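Local structure of putative histidinol-phosphate aminotransferase (Erwinia carotovora atroseptica, 3LY1) at residues A[304-309]-A[343-348]; A[134-139]-A[143-148]; A[70-75]-A[233-238]. The protein is a putative histidinol-phosphate aminotransferase that binds pyridoxal 5'-phosphate and probably carries out transamination. All coordinates share one frame; numbering follows the deposited sequence.

Contact 1: residues A[304-309]-A[343-348]; sequences KDYQTH and DTMREF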
# COMPACT_ATOMS: atom_id res chain seq x y z
N LYS A 304 14.21 25.80 16.56
CA LYS A 304 15.35 24.99 16.10
C LYS A 304 16.36 24.72 17.19
O LYS A 304 16.91 23.63 17.28
CB LYS A 304 16.04 25.67 14.90
CG LYS A 304 17.25 24.90 14.33
CD LYS A 304 16.76 23.66 13.56
CE LYS A 304 17.89 22.91 12.83
NZ LYS A 304 17.27 21.84 11.96
N ASP A 305 16.59 25.72 18.04
CA ASP A 305 17.47 25.52 19.22
C ASP A 305 16.86 24.47 20.16
O ASP A 305 17.54 23.57 20.66
CB ASP A 305 17.69 26.82 20.00
CG ASP A 305 18.40 27.89 19.19
OD1 ASP A 305 18.78 27.61 18.03
OD2 ASP A 305 18.55 29.01 19.72
N TYR A 306 15.57 24.60 20.41
CA TYR A 306 14.89 23.68 21.31
C TYR A 306 14.90 22.24 20.76
O TYR A 306 15.16 21.28 21.50
CB TYR A 306 13.47 24.18 21.55
CG TYR A 306 12.71 23.35 22.56
CD1 TYR A 306 13.19 23.19 23.86
CD2 TYR A 306 11.53 22.69 22.22
CE1 TYR A 306 12.52 22.43 24.79
CE2 TYR A 306 10.83 21.91 23.18
CZ TYR A 306 11.34 21.79 24.46
OH TYR A 306 10.71 21.03 25.44
N GLN A 307 14.67 22.10 19.45
CA GLN A 307 14.71 20.78 18.82
C GLN A 307 16.11 20.17 18.97
O GLN A 307 16.24 18.97 19.22
CB GLN A 307 14.34 20.85 17.32
CG GLN A 307 12.86 21.16 17.01
CD GLN A 307 12.66 21.48 15.58
OE1 GLN A 307 13.52 22.11 14.98
NE2 GLN A 307 11.51 21.07 15.00
N THR A 308 17.14 21.01 18.81
CA THR A 308 18.53 20.54 18.84
C THR A 308 18.93 20.17 20.26
O THR A 308 19.59 19.14 20.46
CB THR A 308 19.55 21.58 18.27
OG1 THR A 308 19.28 21.78 16.88
CG2 THR A 308 21.00 21.08 18.42
N HIS A 309 18.53 20.98 21.24
CA HIS A 309 18.86 20.66 22.64
C HIS A 309 18.16 19.39 23.14
O HIS A 309 18.76 18.56 23.83
CB HIS A 309 18.61 21.86 23.56
CG HIS A 309 19.53 23.02 23.31
ND1 HIS A 309 19.07 24.31 23.15
CD2 HIS A 309 20.87 23.08 23.17
CE1 HIS A 309 20.10 25.12 22.91
NE2 HIS A 309 21.20 24.39 22.92
N ASP A 343 10.55 16.64 33.43
CA ASP A 343 11.61 17.09 34.29
C ASP A 343 12.82 17.65 33.51
O ASP A 343 13.46 18.56 34.00
CB ASP A 343 12.00 16.02 35.25
CG ASP A 343 10.91 15.74 36.26
OD1 ASP A 343 10.20 16.71 36.62
OD2 ASP A 343 10.77 14.57 36.65
N THR A 344 13.11 17.11 32.31
CA THR A 344 14.16 17.68 31.45
C THR A 344 13.80 19.13 31.04
O THR A 344 14.64 20.04 31.03
CB THR A 344 14.41 16.78 30.21
OG1 THR A 344 14.84 15.48 30.65
CG2 THR A 344 15.50 17.35 29.32
N MSE A 345 12.53 19.34 30.71
CA MSE A 345 12.04 20.68 30.43
C MSE A 345 12.27 21.65 31.62
O MSE A 345 12.80 22.75 31.44
CB MSE A 345 10.55 20.60 30.07
CG MSE A 345 10.28 19.85 28.80
SE MSE A 345 8.38 19.53 28.53
CE MSE A 345 7.73 21.35 28.44
N ARG A 346 11.95 21.20 32.85
CA ARG A 346 12.19 22.02 34.04
C ARG A 346 13.66 22.37 34.17
O ARG A 346 14.00 23.50 34.53
CB ARG A 346 11.67 21.35 35.31
CG ARG A 346 10.16 21.32 35.36
CD ARG A 346 9.67 20.45 36.56
NE ARG A 346 8.21 20.44 36.62
CZ ARG A 346 7.43 19.45 36.20
NH1 ARG A 346 7.94 18.31 35.73
NH2 ARG A 346 6.11 19.58 36.28
N GLU A 347 14.53 21.41 33.86
CA GLU A 347 15.96 21.63 33.94
C GLU A 347 16.45 22.57 32.83
O GLU A 347 17.36 23.40 33.07
CB GLU A 347 16.73 20.31 33.85
CG GLU A 347 16.60 19.42 35.07
CD GLU A 347 17.19 20.05 36.31
OE1 GLU A 347 18.44 20.24 36.36
OE2 GLU A 347 16.41 20.39 37.23
N PHE A 348 15.88 22.43 31.63
CA PHE A 348 16.17 23.34 30.53
C PHE A 348 15.84 24.78 30.94
O PHE A 348 16.61 25.72 30.62
CB PHE A 348 15.33 23.02 29.28
CG PHE A 348 15.96 22.02 28.32
CD1 PHE A 348 16.72 20.96 28.76
CD2 PHE A 348 15.72 22.14 26.96
CE1 PHE A 348 17.24 20.03 27.87
CE2 PHE A 348 16.24 21.21 26.05
CZ PHE A 348 17.00 20.15 26.51
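Phe348 reaches from helix 335-350 to helix 303-312 and meets His309 and Tyr306 through its CD2, CE2 and CZ atoms. The tight part lies at His309: CB of His309 sits 3.5 Å from Phe348 CE2, while Phe348 CZ comes within 3.6 Å of His309 O, so the ring touches the backbone as well as the side chain. The imidazole lies on Trp353 in a ring stack, and Phe348 meets the same indole edge-to-face. Tyr306 swings its CG anti to the backbone N (chi1 -175°), directing the phenol toward helix 335-350. Phe348 CD2 lies at the tyrosine ring's edge, near its plane, 3.9 Å from Tyr306 CE1. Farther along, Tyr306 OH rests 3.6 Å from CG of the selenomethionine Met345, which packs behind on helix 259-283. The axes of segments 304-309 and 343-348 approach to 12.6 Å at an angle of 123°. The loose side is different in kind. Lys304, Thr308 and Glu347 are solvent-exposed, and the Asp343-Arg346 salt bridge stays within helix 335-350; Arg346 also pairs with Asp282. The two helices of this C-terminal region therefore join through aromatic and aliphatic packing, while the charged pairs lie away from the interface.

Contact 2: residues A[134-139]-A[143-148]; sequences AAVAAY and SIVYLV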
# COMPACT_ATOMS: atom_id res chain seq x y z
N ALA A 134 -17.02 30.28 3.11
CA ALA A 134 -16.97 31.41 2.16
C ALA A 134 -16.06 31.10 0.96
O ALA A 134 -16.32 31.52 -0.19
CB ALA A 134 -16.51 32.70 2.90
N ALA A 135 -14.97 30.39 1.22
CA ALA A 135 -14.02 30.00 0.17
C ALA A 135 -14.67 29.07 -0.82
O ALA A 135 -14.41 29.19 -2.03
CB ALA A 135 -12.79 29.33 0.79
N VAL A 136 -15.51 28.14 -0.34
CA VAL A 136 -16.30 27.27 -1.23
C VAL A 136 -17.40 28.03 -1.96
O VAL A 136 -17.57 27.86 -3.19
CB VAL A 136 -16.92 26.09 -0.44
CG1 VAL A 136 -17.95 25.30 -1.27
CG2 VAL A 136 -15.83 25.14 0.07
N ALA A 137 -18.15 28.86 -1.22
CA ALA A 137 -19.30 29.57 -1.79
C ALA A 137 -18.83 30.53 -2.88
O ALA A 137 -19.57 30.76 -3.87
CB ALA A 137 -20.10 30.33 -0.66
N ALA A 138 -17.61 31.06 -2.74
CA ALA A 138 -17.10 32.08 -3.68
C ALA A 138 -16.55 31.48 -4.97
O ALA A 138 -16.28 32.21 -5.90
CB ALA A 138 -16.03 32.97 -3.01
N TYR A 139 -16.41 30.15 -5.02
CA TYR A 139 -15.74 29.47 -6.13
C TYR A 139 -16.75 28.72 -7.01
O TYR A 139 -17.41 27.79 -6.56
CB TYR A 139 -14.70 28.53 -5.54
CG TYR A 139 -13.74 27.96 -6.54
CD1 TYR A 139 -12.71 28.75 -7.06
CD2 TYR A 139 -13.82 26.63 -6.94
CE1 TYR A 139 -11.80 28.23 -7.96
CE2 TYR A 139 -12.91 26.10 -7.86
CZ TYR A 139 -11.90 26.91 -8.36
OH TYR A 139 -10.98 26.41 -9.26
N SER A 143 -15.01 21.97 -5.47
CA SER A 143 -14.14 22.16 -4.31
C SER A 143 -14.04 20.85 -3.57
O SER A 143 -15.03 20.13 -3.46
CB SER A 143 -14.72 23.18 -3.31
OG SER A 143 -14.83 24.47 -3.86
N ILE A 144 -12.84 20.55 -3.04
CA ILE A 144 -12.67 19.49 -2.05
C ILE A 144 -12.30 20.18 -0.76
O ILE A 144 -11.41 21.02 -0.76
CB ILE A 144 -11.52 18.51 -2.43
CG1 ILE A 144 -11.79 17.89 -3.81
CG2 ILE A 144 -11.32 17.41 -1.34
CD1 ILE A 144 -10.65 17.02 -4.34
N VAL A 145 -12.96 19.82 0.34
CA VAL A 145 -12.71 20.44 1.64
C VAL A 145 -12.08 19.33 2.48
O VAL A 145 -12.66 18.26 2.56
CB VAL A 145 -14.00 20.94 2.33
CG1 VAL A 145 -13.65 21.57 3.72
CG2 VAL A 145 -14.78 21.91 1.44
N TYR A 146 -10.91 19.57 3.07
CA TYR A 146 -10.22 18.56 3.88
C TYR A 146 -10.15 19.05 5.33
O TYR A 146 -9.47 20.04 5.61
CB TYR A 146 -8.83 18.27 3.29
CG TYR A 146 -7.94 17.33 4.07
CD1 TYR A 146 -8.34 16.02 4.36
CD2 TYR A 146 -6.69 17.73 4.52
CE1 TYR A 146 -7.56 15.16 5.07
CE2 TYR A 146 -5.85 16.85 5.22
CZ TYR A 146 -6.31 15.57 5.51
OH TYR A 146 -5.55 14.69 6.23
N LEU A 147 -10.86 18.33 6.21
CA LEU A 147 -11.08 18.70 7.60
C LEU A 147 -10.53 17.58 8.48
O LEU A 147 -11.04 16.48 8.49
CB LEU A 147 -12.57 18.87 7.88
CG LEU A 147 -13.37 19.92 7.09
CD1 LEU A 147 -14.86 19.85 7.50
CD2 LEU A 147 -12.79 21.34 7.26
N VAL A 148 -9.45 17.89 9.16
CA VAL A 148 -8.83 16.97 10.11
C VAL A 148 -9.36 17.29 11.49
O VAL A 148 -9.29 18.46 11.94
CB VAL A 148 -7.28 17.06 10.02
CG1 VAL A 148 -6.65 15.98 10.95
CG2 VAL A 148 -6.82 16.90 8.55
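Val136, near the end of helix 129-137, packs down on Ser143 and Val145 of strand 143-148. The bond from CA to CB is directed at the strand, and at CB the side chain divides into two methyls. CG1, anti to the backbone N (chi1 170°), comes 4.1 Å from Ser143 OG. CG2 meets more: it lies 3.7 Å from Val145 CG2, the two valine side chains crossing at about a right angle, and, like CG1, 4.1 Å from Ser143 OG, with Ser143 CB at the same distance. Val96 and Thr174, on the strands flanking 143-148, add to the surface beneath this methyl-bearing residue. Past the helix, Tyr139 turns its ring back toward the start of the strand, where its CD2 stands 3.9 Å from Ser143 OG; its hydroxyl is hydrogen-bonded to Glu92 O. Ser143 OG is hydrogen-bonded to Gln94 OE1, on the next strand. The helix and strand belong to a beta-alpha-beta crossover that leads from strand 115-119, past strand 94-98, into the parallel part of the main sheet. Across this join the contact is van der Waals, chiefly between valine methyls, and the buried serine hydroxyl finds its polar partner within the sheet instead of on the helix.

Contact 3: residues A[70-75]-A[233-238]; sequences SILLTA and ALMGRY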
# COMPACT_ATOMS: atom_id res chain seq x y z
N SER A 70 -19.52 0.36 1.06
CA SER A 70 -19.23 1.64 1.66
C SER A 70 -17.89 1.67 2.41
O SER A 70 -17.55 2.69 3.05
CB SER A 70 -20.39 2.04 2.61
OG SER A 70 -21.43 2.67 1.87
N ILE A 71 -17.13 0.58 2.35
CA ILE A 71 -15.78 0.51 2.94
C ILE A 71 -14.72 0.30 1.85
O ILE A 71 -14.86 -0.58 1.00
CB ILE A 71 -15.69 -0.63 3.99
CG1 ILE A 71 -16.67 -0.39 5.12
CG2 ILE A 71 -14.23 -0.79 4.61
CD1 ILE A 71 -16.53 1.02 5.78
N LEU A 72 -13.65 1.09 1.87
CA LEU A 72 -12.44 0.83 1.09
C LEU A 72 -11.25 0.71 2.00
O LEU A 72 -10.88 1.69 2.67
CB LEU A 72 -12.13 1.94 0.07
CG LEU A 72 -10.94 1.74 -0.86
CD1 LEU A 72 -11.20 0.64 -1.89
CD2 LEU A 72 -10.67 3.05 -1.61
N LEU A 73 -10.65 -0.49 2.05
CA LEU A 73 -9.45 -0.72 2.82
C LEU A 73 -8.24 -0.21 2.08
O LEU A 73 -8.11 -0.37 0.85
CB LEU A 73 -9.27 -2.22 3.14
CG LEU A 73 -9.99 -2.84 4.33
CD1 LEU A 73 -10.08 -4.34 4.05
CD2 LEU A 73 -9.33 -2.52 5.68
N THR A 74 -7.34 0.43 2.83
CA THR A 74 -6.19 1.10 2.23
C THR A 74 -4.98 0.84 3.12
O THR A 74 -5.10 0.40 4.32
CB THR A 74 -6.41 2.66 2.02
OG1 THR A 74 -6.59 3.31 3.29
CG2 THR A 74 -7.64 3.02 1.08
N ALA A 75 -3.81 1.04 2.53
CA ALA A 75 -2.55 0.82 3.28
C ALA A 75 -2.22 2.07 4.07
O ALA A 75 -1.52 2.97 3.60
CB ALA A 75 -1.40 0.40 2.34
N ALA A 233 -16.60 3.50 -4.88
CA ALA A 233 -16.32 2.93 -6.18
C ALA A 233 -15.35 3.83 -6.94
O ALA A 233 -14.42 3.33 -7.57
CB ALA A 233 -17.61 2.69 -6.97
N LEU A 234 -15.54 5.15 -6.86
CA LEU A 234 -14.63 6.08 -7.57
C LEU A 234 -13.23 6.07 -6.95
O LEU A 234 -12.23 6.03 -7.67
CB LEU A 234 -15.19 7.52 -7.63
CG LEU A 234 -16.36 7.81 -8.58
CD1 LEU A 234 -16.78 9.26 -8.41
CD2 LEU A 234 -16.02 7.52 -10.03
N MSE A 235 -13.15 6.09 -5.61
CA MSE A 235 -11.86 6.07 -4.90
C MSE A 235 -11.07 4.81 -5.20
O MSE A 235 -9.85 4.86 -5.30
CB MSE A 235 -12.05 6.18 -3.40
CG MSE A 235 -12.47 7.52 -2.98
SE MSE A 235 -12.75 7.56 -1.03
CE MSE A 235 -11.02 7.06 -0.38
N GLY A 236 -11.78 3.71 -5.41
CA GLY A 236 -11.17 2.44 -5.64
C GLY A 236 -10.45 2.29 -6.98
O GLY A 236 -9.64 1.39 -7.13
N ARG A 237 -10.76 3.21 -7.90
CA ARG A 237 -10.08 3.24 -9.18
C ARG A 237 -8.65 3.81 -9.04
O ARG A 237 -7.86 3.70 -9.97
CB ARG A 237 -10.95 3.99 -10.20
CG ARG A 237 -12.25 3.21 -10.56
CD ARG A 237 -13.40 4.08 -11.10
NE ARG A 237 -13.13 4.61 -12.42
CZ ARG A 237 -13.34 3.97 -13.57
NH1 ARG A 237 -13.82 2.74 -13.58
NH2 ARG A 237 -13.03 4.57 -14.71
N TYR A 238 -8.30 4.35 -7.87
CA TYR A 238 -7.00 4.99 -7.62
C TYR A 238 -6.15 4.28 -6.59
O TYR A 238 -5.13 4.82 -6.14
CB TYR A 238 -7.19 6.48 -7.31
CG TYR A 238 -7.87 7.13 -8.47
CD1 TYR A 238 -7.16 7.48 -9.61
CD2 TYR A 238 -9.23 7.30 -8.48
CE1 TYR A 238 -7.80 8.02 -10.71
CE2 TYR A 238 -9.87 7.83 -9.59
CZ TYR A 238 -9.14 8.18 -10.68
OH TYR A 238 -9.79 8.71 -11.76
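The carbonyl O of Met235, a selenomethionine whose side chain packs against Leu72, accepts the backbone N of Tyr238 at 3.0 Å. Together with the 3.2 Å bond from Arg237 N to Leu234 O, it keeps the backbone coiled through Gly236, which faces strand 71-74. Leu72 makes the contact from the strand side. Its CG stands anti to the backbone N (chi1 -177°), which directs the branched end toward segment 233-238: CD2 lies 3.9 Å from Met235 CB and 4.0 Å from Gly236 N, and CD1 is 4.2 Å from Gly236 CA. The leucine tip thus covers the backbone at the glycine as well as the root of the Met235 side chain. Beyond that root, Met235 crosses Leu72 obliquely and also packs on Ala87 of helix 76-88. Leu72 also touches Ile232 and Glu242, and its backbone is hydrogen-bonded to Ala225 of the neighbouring antiparallel strand. Farther along the segment, Arg237 packs on Ile111 and Tyr238 on Glu86, both of the second subunit, so the segment that packs on the sheet's edge strand also reaches the second subunit. Strand 71-74 is an outermost strand of the seven-stranded mixed sheet, beside the antiparallel strand 223-226, and it leads directly into helix 76-88, whose first residues line the cofactor pocket. This arrangement is that of the large domain of fold-type I pyridoxal-phosphate enzymes.

In the fold
Contacts 2 and 3 both reach the seven-stranded sheet of the large domain, with centres 23 Å apart and nearest atoms about 10 Å apart; in sequence, contact 2 is nested within the loop that contact 3 closes. Neither contact itself touches the pyridoxal phosphate, but each includes a strand leading to its pocket. Strand 143-148 ends at Val148, which touches the cofactor, and strand 71-74 runs on to Gly76, Ser77 and Ser78 of the pocket, whereas the Met235 side chain remains about 12 Å from the bound pyridoxal phosphate. Contact 1 lies away from these sites, its centre 39 Å from that of contact 2 and 43 Å from that of contact 3, in the C-terminal region across the chain's centre from contact 3.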